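Local structure of receptor-type adenylate cyclase gresag 4.1 (Trypanosoma brucei, 1FX2) at residues I16-I20 with A164-E168; H41-R46 with T59-F64; N172-L177 with R222-L227. The protein converts ATP to 3',5'-cyclic AMP and diphosphate through its class III cyclase catalytic domain, the part described here. All blocks are in the same frame, centred on the assembly; numbering follows the deposited sequence.

Interaction 1: residues I16-I20 with A164-E168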
loop_
_atom_site.group_PDB
_atom_site.type_symbol
_atom_site.label_atom_id
_atom_site.label_comp_id
_atom_site.label_asym_id
_atom_site.label_seq_id
_atom_site.Cartn_x
_atom_site.Cartn_y
_atom_site.Cartn_z
ATOM N N ILE A 16 8.682 -13.231 -8.672
ATOM C CA ILE A 16 9.364 -13.166 -7.350
ATOM C C ILE A 16 10.839 -13.032 -7.661
ATOM O O ILE A 16 11.417 -13.760 -8.474
ATOM C CB ILE A 16 9.265 -14.480 -6.648
ATOM C CG1 ILE A 16 7.791 -14.960 -6.500
ATOM C CG2 ILE A 16 9.832 -14.334 -5.237
ATOM C CD1 ILE A 16 7.733 -16.412 -5.978
ATOM N N PHE A 17 11.488 -12.024 -7.070
ATOM C CA PHE A 17 12.942 -11.873 -7.127
ATOM C C PHE A 17 13.471 -12.020 -5.735
ATOM O O PHE A 17 12.851 -11.609 -4.757
ATOM C CB PHE A 17 13.363 -10.452 -7.661
ATOM C CG PHE A 17 13.214 -10.327 -9.131
ATOM C CD1 PHE A 17 11.979 -10.059 -9.701
ATOM C CD2 PHE A 17 14.302 -10.529 -9.952
ATOM C CE1 PHE A 17 11.808 -9.981 -11.104
ATOM C CE2 PHE A 17 14.125 -10.438 -11.377
ATOM C CZ PHE A 17 12.856 -10.155 -11.938
ATOM N N THR A 18 14.634 -12.677 -5.628
ATOM C CA THR A 18 15.272 -12.902 -4.327
ATOM C C THR A 18 16.743 -12.582 -4.445
ATOM O O THR A 18 17.388 -12.741 -5.506
ATOM C CB THR A 18 15.143 -14.351 -3.815
ATOM O OG1 THR A 18 16.032 -15.207 -4.553
ATOM C CG2 THR A 18 13.680 -14.901 -3.908
ATOM N N ASP A 19 17.319 -12.204 -3.285
ATOM C CA ASP A 19 18.782 -12.001 -3.176
ATOM C C ASP A 19 19.218 -12.224 -1.792
ATOM O O ASP A 19 18.454 -11.952 -0.795
ATOM C CB ASP A 19 19.266 -10.535 -3.476
ATOM C CG ASP A 19 19.454 -10.265 -4.930
ATOM O OD1 ASP A 19 18.529 -9.760 -5.625
ATOM O OD2 ASP A 19 20.546 -10.517 -5.436
ATOM N N ILE A 20 20.436 -12.722 -1.630
ATOM C CA ILE A 20 21.029 -12.778 -0.297
ATOM C C ILE A 20 21.515 -11.340 0.055
ATOM O O ILE A 20 22.216 -10.705 -0.724
ATOM C CB ILE A 20 22.244 -13.700 -0.285
ATOM C CG1 ILE A 20 21.778 -15.155 -0.462
ATOM C CG2 ILE A 20 23.012 -13.544 1.099
ATOM C CD1 ILE A 20 22.993 -16.100 -0.723
ATOM N N ALA A 164 8.887 -5.712 -10.206
ATOM C CA ALA A 164 9.168 -6.767 -9.223
ATOM C C ALA A 164 10.604 -6.689 -8.738
ATOM O O ALA A 164 10.878 -6.846 -7.500
ATOM C CB ALA A 164 8.940 -8.189 -9.859
ATOM N N ALA A 165 11.523 -6.464 -9.677
ATOM C CA ALA A 165 12.900 -6.446 -9.245
ATOM C C ALA A 165 13.228 -5.184 -8.449
ATOM O O ALA A 165 13.996 -5.265 -7.483
ATOM C CB ALA A 165 13.856 -6.605 -10.453
ATOM N N ARG A 166 12.678 -4.026 -8.800
ATOM C CA ARG A 166 12.960 -2.798 -8.051
ATOM C C ARG A 166 12.321 -2.930 -6.655
ATOM O O ARG A 166 12.895 -2.436 -5.670
ATOM C CB ARG A 166 12.329 -1.602 -8.811
ATOM C CG ARG A 166 13.083 -1.247 -10.110
ATOM C CD ARG A 166 14.183 -0.373 -9.707
ATOM N NE ARG A 166 14.789 0.214 -10.888
ATOM C CZ ARG A 166 16.038 0.636 -10.928
ATOM N NH1 ARG A 166 16.826 0.530 -9.851
ATOM N NH2 ARG A 166 16.518 1.089 -12.083
ATOM N N THR A 167 11.154 -3.591 -6.558
ATOM C CA THR A 167 10.507 -3.799 -5.266
ATOM C C THR A 167 11.390 -4.644 -4.370
ATOM O O THR A 167 11.614 -4.342 -3.207
ATOM C CB THR A 167 9.168 -4.524 -5.455
ATOM O OG1 THR A 167 8.259 -3.587 -6.120
ATOM C CG2 THR A 167 8.512 -4.918 -4.134
ATOM N N GLU A 168 11.903 -5.760 -4.891
ATOM C CA GLU A 168 12.834 -6.579 -4.088
ATOM C C GLU A 168 14.052 -5.807 -3.649
ATOM O O GLU A 168 14.525 -5.991 -2.514
ATOM C CB GLU A 168 13.285 -7.777 -4.954
ATOM C CG GLU A 168 14.255 -8.692 -4.138
ATOM C CD GLU A 168 15.675 -8.669 -4.597
ATOM O OE1 GLU A 168 16.274 -7.599 -4.811
ATOM O OE2 GLU A 168 16.256 -9.693 -4.707
#
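The strand carrying Asp-19, one of two aspartates predicted to bind magnesium in this class III cyclase domain, packs against helix 159-169. Phe-17 and Asp-19 meet Ala-164, Ala-165 and Glu-168, about one helical turn. The axes of segments 16-20 and 164-168 come within 7.7 Å, their directions 36° apart.

The apolar half is built on the Phe-17 ring. The methyl of Ala-165 sits over the middle of one face, with CB 3.7 Å from the ring centroid and almost on the ring normal. This is a CH-pi contact. Ala-164 comes to the ring edge instead, its CB 3.6 Å from Phe-17 CD1. Small alanines let the helix backbone come close: Ala-165 N is also 3.6 Å from Phe-17 CD1.

The acidic half lies one turn on. Glu-168 has CG anti to its backbone N (chi1 -179°), which lays CB and CG along Phe-17. CG then lies 3.3 Å from Phe-17 O. A bend at chi2 brings the carboxylate to Asp-19; the two side chains cross at about a right angle. Asp-19 OD1 and Glu-168 OE2 are 2.5 Å apart, and the two carboxylate planes are turned 70° against each other. Each acid has another partner: Asp-19 OD2 is hydrogen-bonded to Ser-63 OG, and Glu-168 OE1 forms a salt bridge with Arg-135.

Phe-234 meets the Phe-17 ring edge-to-face. Strand 13-20 is paired with strands 63-68 and 134-141 in the central sheet. Ile-16 and Thr-18, pointing away from helix 159-169, pack on helix 71-87.

Interaction 2: residues H41-R46 with T59-F64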
loop_
_atom_site.group_PDB
_atom_site.type_symbol
_atom_site.label_atom_id
_atom_site.label_comp_id
_atom_site.label_asym_id
_atom_site.label_seq_id
_atom_site.Cartn_x
_atom_site.Cartn_y
_atom_site.Cartn_z
ATOM N N HIS A 41 21.212 -22.839 -0.025
ATOM C CA HIS A 41 20.167 -21.840 -0.384
ATOM C C HIS A 41 19.497 -22.250 -1.674
ATOM O O HIS A 41 18.275 -22.232 -1.771
ATOM C CB HIS A 41 20.896 -20.415 -0.443
ATOM C CG HIS A 41 20.212 -19.379 -1.285
ATOM N ND1 HIS A 41 20.365 -19.339 -2.665
ATOM C CD2 HIS A 41 19.552 -18.241 -0.951
ATOM C CE1 HIS A 41 19.847 -18.196 -3.133
ATOM N NE2 HIS A 41 19.323 -17.524 -2.105
ATOM N N HIS A 42 20.290 -22.543 -2.703
ATOM C CA HIS A 42 19.663 -22.928 -3.984
ATOM C C HIS A 42 18.843 -24.209 -3.881
ATOM O O HIS A 42 17.796 -24.344 -4.492
ATOM C CB HIS A 42 20.747 -23.098 -5.044
ATOM C CG HIS A 42 21.191 -21.835 -5.710
ATOM N ND1 HIS A 42 21.472 -20.681 -5.021
ATOM C CD2 HIS A 42 21.427 -21.551 -7.013
ATOM C CE1 HIS A 42 21.878 -19.741 -5.856
ATOM N NE2 HIS A 42 21.840 -20.237 -7.080
ATOM N N ARG A 43 19.352 -25.198 -3.133
ATOM C CA ARG A 43 18.570 -26.411 -3.011
ATOM C C ARG A 43 17.222 -26.151 -2.335
ATOM O O ARG A 43 16.188 -26.666 -2.747
ATOM C CB ARG A 43 19.380 -27.436 -2.209
ATOM C CG ARG A 43 20.523 -27.993 -2.949
ATOM C CD ARG A 43 21.003 -29.218 -2.152
ATOM N NE ARG A 43 21.493 -28.874 -0.801
ATOM C CZ ARG A 43 22.758 -28.514 -0.555
ATOM N NH1 ARG A 43 23.638 -28.435 -1.567
ATOM N NH2 ARG A 43 23.170 -28.400 0.697
ATOM N N MET A 44 17.217 -25.317 -1.260
ATOM C CA MET A 44 15.948 -25.011 -0.572
ATOM C C MET A 44 15.011 -24.206 -1.485
ATOM O O MET A 44 13.822 -24.518 -1.541
ATOM C CB MET A 44 16.199 -24.287 0.725
ATOM C CG MET A 44 16.848 -25.211 1.778
ATOM S SD MET A 44 16.906 -24.438 3.420
ATOM C CE MET A 44 18.332 -23.278 3.118
ATOM N N VAL A 45 15.546 -23.184 -2.162
ATOM C CA VAL A 45 14.656 -22.384 -3.056
ATOM C C VAL A 45 14.079 -23.309 -4.149
ATOM O O VAL A 45 12.897 -23.242 -4.422
ATOM C CB VAL A 45 15.435 -21.145 -3.640
ATOM C CG1 VAL A 45 14.548 -20.463 -4.654
ATOM C CG2 VAL A 45 15.836 -20.169 -2.475
ATOM N N ARG A 46 14.918 -24.170 -4.746
ATOM C CA ARG A 46 14.434 -25.009 -5.828
ATOM C C ARG A 46 13.468 -26.022 -5.346
ATOM O O ARG A 46 12.480 -26.309 -6.092
ATOM C CB ARG A 46 15.591 -25.582 -6.592
ATOM C CG ARG A 46 16.297 -24.548 -7.398
ATOM C CD ARG A 46 17.561 -25.036 -8.100
ATOM N NE ARG A 46 18.024 -24.048 -9.002
ATOM C CZ ARG A 46 19.276 -23.848 -9.321
ATOM N NH1 ARG A 46 20.281 -24.565 -8.731
ATOM N NH2 ARG A 46 19.503 -23.117 -10.357
ATOM N N THR A 59 18.720 -17.736 -12.726
ATOM C CA THR A 59 19.419 -17.395 -11.527
ATOM C C THR A 59 20.687 -16.782 -11.976
ATOM O O THR A 59 21.329 -17.315 -12.886
ATOM C CB THR A 59 19.711 -18.543 -10.599
ATOM O OG1 THR A 59 18.505 -19.212 -10.246
ATOM C CG2 THR A 59 20.271 -18.042 -9.391
ATOM N N VAL A 60 21.129 -15.716 -11.296
ATOM C CA VAL A 60 22.406 -15.035 -11.577
ATOM C C VAL A 60 23.062 -14.936 -10.200
ATOM O O VAL A 60 22.548 -14.170 -9.366
ATOM C CB VAL A 60 22.111 -13.623 -12.111
ATOM C CG1 VAL A 60 23.365 -12.851 -12.372
ATOM C CG2 VAL A 60 21.315 -13.725 -13.462
ATOM N N GLY A 61 24.188 -15.637 -9.919
ATOM C CA GLY A 61 24.755 -15.558 -8.568
ATOM C C GLY A 61 23.763 -16.151 -7.614
ATOM O O GLY A 61 23.324 -17.299 -7.773
ATOM N N ASP A 62 23.463 -15.413 -6.547
ATOM C CA ASP A 62 22.455 -15.947 -5.669
ATOM C C ASP A 62 21.099 -15.293 -5.953
ATOM O O ASP A 62 20.160 -15.556 -5.187
ATOM C CB ASP A 62 22.824 -15.716 -4.164
ATOM C CG ASP A 62 23.149 -14.218 -3.831
ATOM O OD1 ASP A 62 24.318 -13.802 -3.780
ATOM O OD2 ASP A 62 22.182 -13.387 -3.740
ATOM N N SER A 63 20.963 -14.533 -6.998
ATOM C CA SER A 63 19.685 -13.879 -7.286
ATOM C C SER A 63 18.779 -14.822 -8.067
ATOM O O SER A 63 19.130 -15.219 -9.203
ATOM C CB SER A 63 19.926 -12.655 -8.121
ATOM O OG SER A 63 20.984 -11.748 -7.647
ATOM N N PHE A 64 17.584 -15.089 -7.561
ATOM C CA PHE A 64 16.576 -15.904 -8.298
ATOM C C PHE A 64 15.526 -14.976 -8.922
ATOM O O PHE A 64 15.151 -13.931 -8.337
ATOM C CB PHE A 64 15.809 -16.906 -7.386
ATOM C CG PHE A 64 16.480 -18.211 -7.223
ATOM C CD1 PHE A 64 17.511 -18.344 -6.324
ATOM C CD2 PHE A 64 16.074 -19.327 -7.945
ATOM C CE1 PHE A 64 18.110 -19.573 -6.168
ATOM C CE2 PHE A 64 16.645 -20.529 -7.805
ATOM C CZ PHE A 64 17.702 -20.701 -6.888
HETATM O O HOH W 1 18.317 -15.206 -3.166
HETATM O O HOH W 2 23.448 -19.381 -9.504
#
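The Phe-64 ring has Val-45 CG1 over the centre of one face and Thr-59 OG1 off-centre over the opposite face. Val-45 CG1 lies 3.6 Å from the Phe-64 ring centroid, close to the normal, a CH-pi contact. With chi1 at 174°, CG1 swings away from the backbone N and over the ring. At the Phe-64 edge lie His-41 CE1, His-42 ND1 and Arg-46 NE.

His-42 receives the Phe-64 edge on its face. The pair is edge-to-face, with centroids 4.8 Å apart and planes at 61°, and CE1 of Phe-64 stands over the centre of the imidazole. Gly-61 O and Asp-62 CA are at the edge of the His-42 ring. His-41 meets Phe-64 obliquely. The two histidines join ND1 to ND1 at 2.9 Å in a hydrogen bond that could run either way. The ring of Phe-85, from helix 71-87, also meets His-41.

This aromatic cluster seats helix 34-51 on the hairpin of strands 55-60 and 63-68. The hairpin closes through a type II' turn from Val-60 to Ser-63. The turn carries Asp-62, the second predicted magnesium ligand, with Gly-61 at positive phi just before it.

Two waters link the histidines to turn carbonyls. Water 1 lies 2.7 Å from His-41 NE2 and donates to Asp-62 O. Water 2 lies 3.0 Å from His-42 NE2 and donates to Gly-61 O. The Asp-62 carboxylate is held elsewhere, by Ser-23 OG and Ile-20 N. The extended Arg-46 chain brings a guanidinium face over Phe-64 CZ, its plane turned 77° from the ring. Arg-46 NH2 makes a salt bridge with Glu-56, which also bonds Thr-59 OG1.

Interaction 3: residues N172-L177 with R222-L227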
loop_
_atom_site.group_PDB
_atom_site.type_symbol
_atom_site.label_atom_id
_atom_site.label_comp_id
_atom_site.label_asym_id
_atom_site.label_seq_id
_atom_site.Cartn_x
_atom_site.Cartn_y
_atom_site.Cartn_z
ATOM N N ASN A 172 14.664 -5.364 3.034
ATOM C CA ASN A 172 15.731 -5.791 3.915
ATOM C C ASN A 172 15.877 -7.311 3.846
ATOM O O ASN A 172 14.978 -8.055 3.461
ATOM C CB ASN A 172 15.381 -5.360 5.373
ATOM C CG ASN A 172 15.558 -3.898 5.572
ATOM O OD1 ASN A 172 16.717 -3.405 5.636
ATOM N ND2 ASN A 172 14.430 -3.152 5.488
ATOM N N GLY A 173 17.037 -7.787 4.319
ATOM C CA GLY A 173 17.198 -9.222 4.396
ATOM C C GLY A 173 16.200 -9.789 5.386
ATOM O O GLY A 173 15.972 -9.243 6.470
ATOM N N GLY A 174 15.618 -10.933 5.008
ATOM C CA GLY A 174 14.569 -11.454 5.863
ATOM C C GLY A 174 13.160 -10.911 5.667
ATOM O O GLY A 174 12.228 -11.332 6.322
ATOM N N GLN A 175 13.025 -9.909 4.811
ATOM C CA GLN A 175 11.768 -9.201 4.571
ATOM C C GLN A 175 11.255 -9.561 3.169
ATOM O O GLN A 175 12.021 -9.729 2.218
ATOM C CB GLN A 175 12.115 -7.681 4.604
ATOM C CG GLN A 175 10.826 -6.769 4.670
ATOM C CD GLN A 175 11.217 -5.338 4.870
ATOM O OE1 GLN A 175 12.251 -4.899 4.420
ATOM N NE2 GLN A 175 10.338 -4.551 5.495
ATOM N N VAL A 176 9.926 -9.690 3.091
ATOM C CA VAL A 176 9.235 -9.965 1.824
ATOM C C VAL A 176 8.284 -8.807 1.570
ATOM O O VAL A 176 7.429 -8.479 2.411
ATOM C CB VAL A 176 8.374 -11.267 1.926
ATOM C CG1 VAL A 176 7.594 -11.488 0.580
ATOM C CG2 VAL A 176 9.339 -12.496 2.210
ATOM N N LEU A 177 8.500 -8.106 0.440
ATOM C CA LEU A 177 7.597 -7.024 0.035
ATOM C C LEU A 177 6.776 -7.442 -1.157
ATOM O O LEU A 177 7.265 -8.151 -2.066
ATOM C CB LEU A 177 8.434 -5.814 -0.425
ATOM C CG LEU A 177 9.297 -5.220 0.721
ATOM C CD1 LEU A 177 10.086 -3.969 0.145
ATOM C CD2 LEU A 177 8.506 -4.818 1.975
ATOM N N ARG A 222 9.255 -10.741 13.565
ATOM C CA ARG A 222 10.439 -10.228 12.969
ATOM C C ARG A 222 10.156 -8.790 12.521
ATOM O O ARG A 222 9.142 -8.532 11.798
ATOM C CB ARG A 222 10.723 -11.142 11.750
ATOM C CG ARG A 222 12.003 -10.862 11.091
ATOM C CD ARG A 222 12.207 -11.829 9.869
ATOM N NE ARG A 222 12.922 -13.076 10.217
ATOM C CZ ARG A 222 13.255 -13.948 9.291
ATOM N NH1 ARG A 222 12.949 -13.759 8.009
ATOM N NH2 ARG A 222 14.014 -15.023 9.627
ATOM N N ASN A 223 11.038 -7.856 12.893
ATOM C CA ASN A 223 10.964 -6.451 12.530
ATOM C C ASN A 223 12.196 -5.983 11.775
ATOM O O ASN A 223 13.258 -6.672 11.784
ATOM C CB ASN A 223 10.710 -5.618 13.801
ATOM C CG ASN A 223 9.309 -5.857 14.319
ATOM O OD1 ASN A 223 8.318 -5.773 13.549
ATOM N ND2 ASN A 223 9.208 -6.281 15.550
ATOM N N PHE A 224 12.062 -4.846 11.075
ATOM C CA PHE A 224 13.075 -4.403 10.176
ATOM C C PHE A 224 13.316 -2.908 10.286
ATOM O O PHE A 224 12.511 -2.130 10.772
ATOM C CB PHE A 224 12.541 -4.645 8.704
ATOM C CG PHE A 224 12.101 -6.035 8.452
ATOM C CD1 PHE A 224 13.046 -7.024 8.173
ATOM C CD2 PHE A 224 10.757 -6.406 8.612
ATOM C CE1 PHE A 224 12.657 -8.362 8.046
ATOM C CE2 PHE A 224 10.404 -7.709 8.480
ATOM C CZ PHE A 224 11.357 -8.698 8.190
ATOM N N ALA A 225 14.467 -2.551 9.782
ATOM C CA ALA A 225 14.808 -1.144 9.624
ATOM C C ALA A 225 14.007 -0.560 8.449
ATOM O O ALA A 225 13.291 -1.243 7.754
ATOM C CB ALA A 225 16.270 -1.098 9.244
ATOM N N ALA A 226 14.249 0.706 8.138
ATOM C CA ALA A 226 13.629 1.323 7.017
ATOM C C ALA A 226 14.015 0.594 5.741
ATOM O O ALA A 226 15.066 -0.107 5.602
ATOM C CB ALA A 226 14.107 2.812 6.991
ATOM N N LEU A 227 13.189 0.818 4.720
ATOM C CA LEU A 227 13.455 0.252 3.389
ATOM C C LEU A 227 14.801 0.791 2.867
ATOM O O LEU A 227 15.224 1.920 3.218
ATOM C CB LEU A 227 12.331 0.545 2.424
ATOM C CG LEU A 227 11.063 -0.150 2.835
ATOM C CD1 LEU A 227 9.991 0.074 1.709
ATOM C CD2 LEU A 227 11.284 -1.690 3.055
HETATM O O HOH W 3 10.778 -1.771 6.721
#
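Phe-224 and Arg-222 close over a type II beta turn, Asn-172 to Gln-175, that leads into strand 176-179 of the central sheet. Segment 222-227 belongs to the loop after strand 211-216. Gly-174 takes a positive phi of 84° in this turn and lies against Arg-222 and Phe-224.

The Gln-175 side chain lies over one face of the Phe-224 ring, with its amide and the ring nearly parallel at 19°. Gln-175 CB is 3.8 Å from the ring centroid, a CH-pi contact. Gly-174 O sits at the ring edge, 3.3 Å from Phe-224 CZ. Leu-177 CD1 and Leu-227 CD2 meet tip to tip.

Two hydrogen bonds join the segments. Arg-222 NH1 reaches Gly-174 O at 3.0 Å, in the carbonyl plane and on a lone pair. The same guanidinium also bonds Leu-128 O and a bound dithiothreitol (DTT), probably from the crystallisation liquor. Asn-172 ND2 donates to Ala-226 O at 3.1 Å, nearly straight at the hydrogen but from above the carbonyl plane.

Water 3 bridges Gln-175 NE2 and Ala-225 O. Gln-175 OE1 is gripped twice by Asn-172, from N at 2.8 Å and from ND2 at 3.0 Å.

In the fold
All three interactions reach the same seven-stranded sheet of the cyclase domain. Interactions 1 and 2 meet at the predicted magnesium site, joined by the hydrogen bonds of Asp-19 OD2 with Ser-63 OG (2.6 Å) and of Ile-20 N with Asp-62 OD2 (2.8 Å). The side chains of the two predicted ligands, Asp-19 and Asp-62, come within about 4 Å. Along the chain, interaction 2 is nested inside the loop closed by interaction 1. Interaction 3 follows interaction 1 and touches it where Leu-177 CD1 packs on Thr-167 O at 3.7 Å. Its Arg-222 and Gly-174 line the DTT pocket. Interactions 2 and 3 do not touch; their centres are about 19 Å apart.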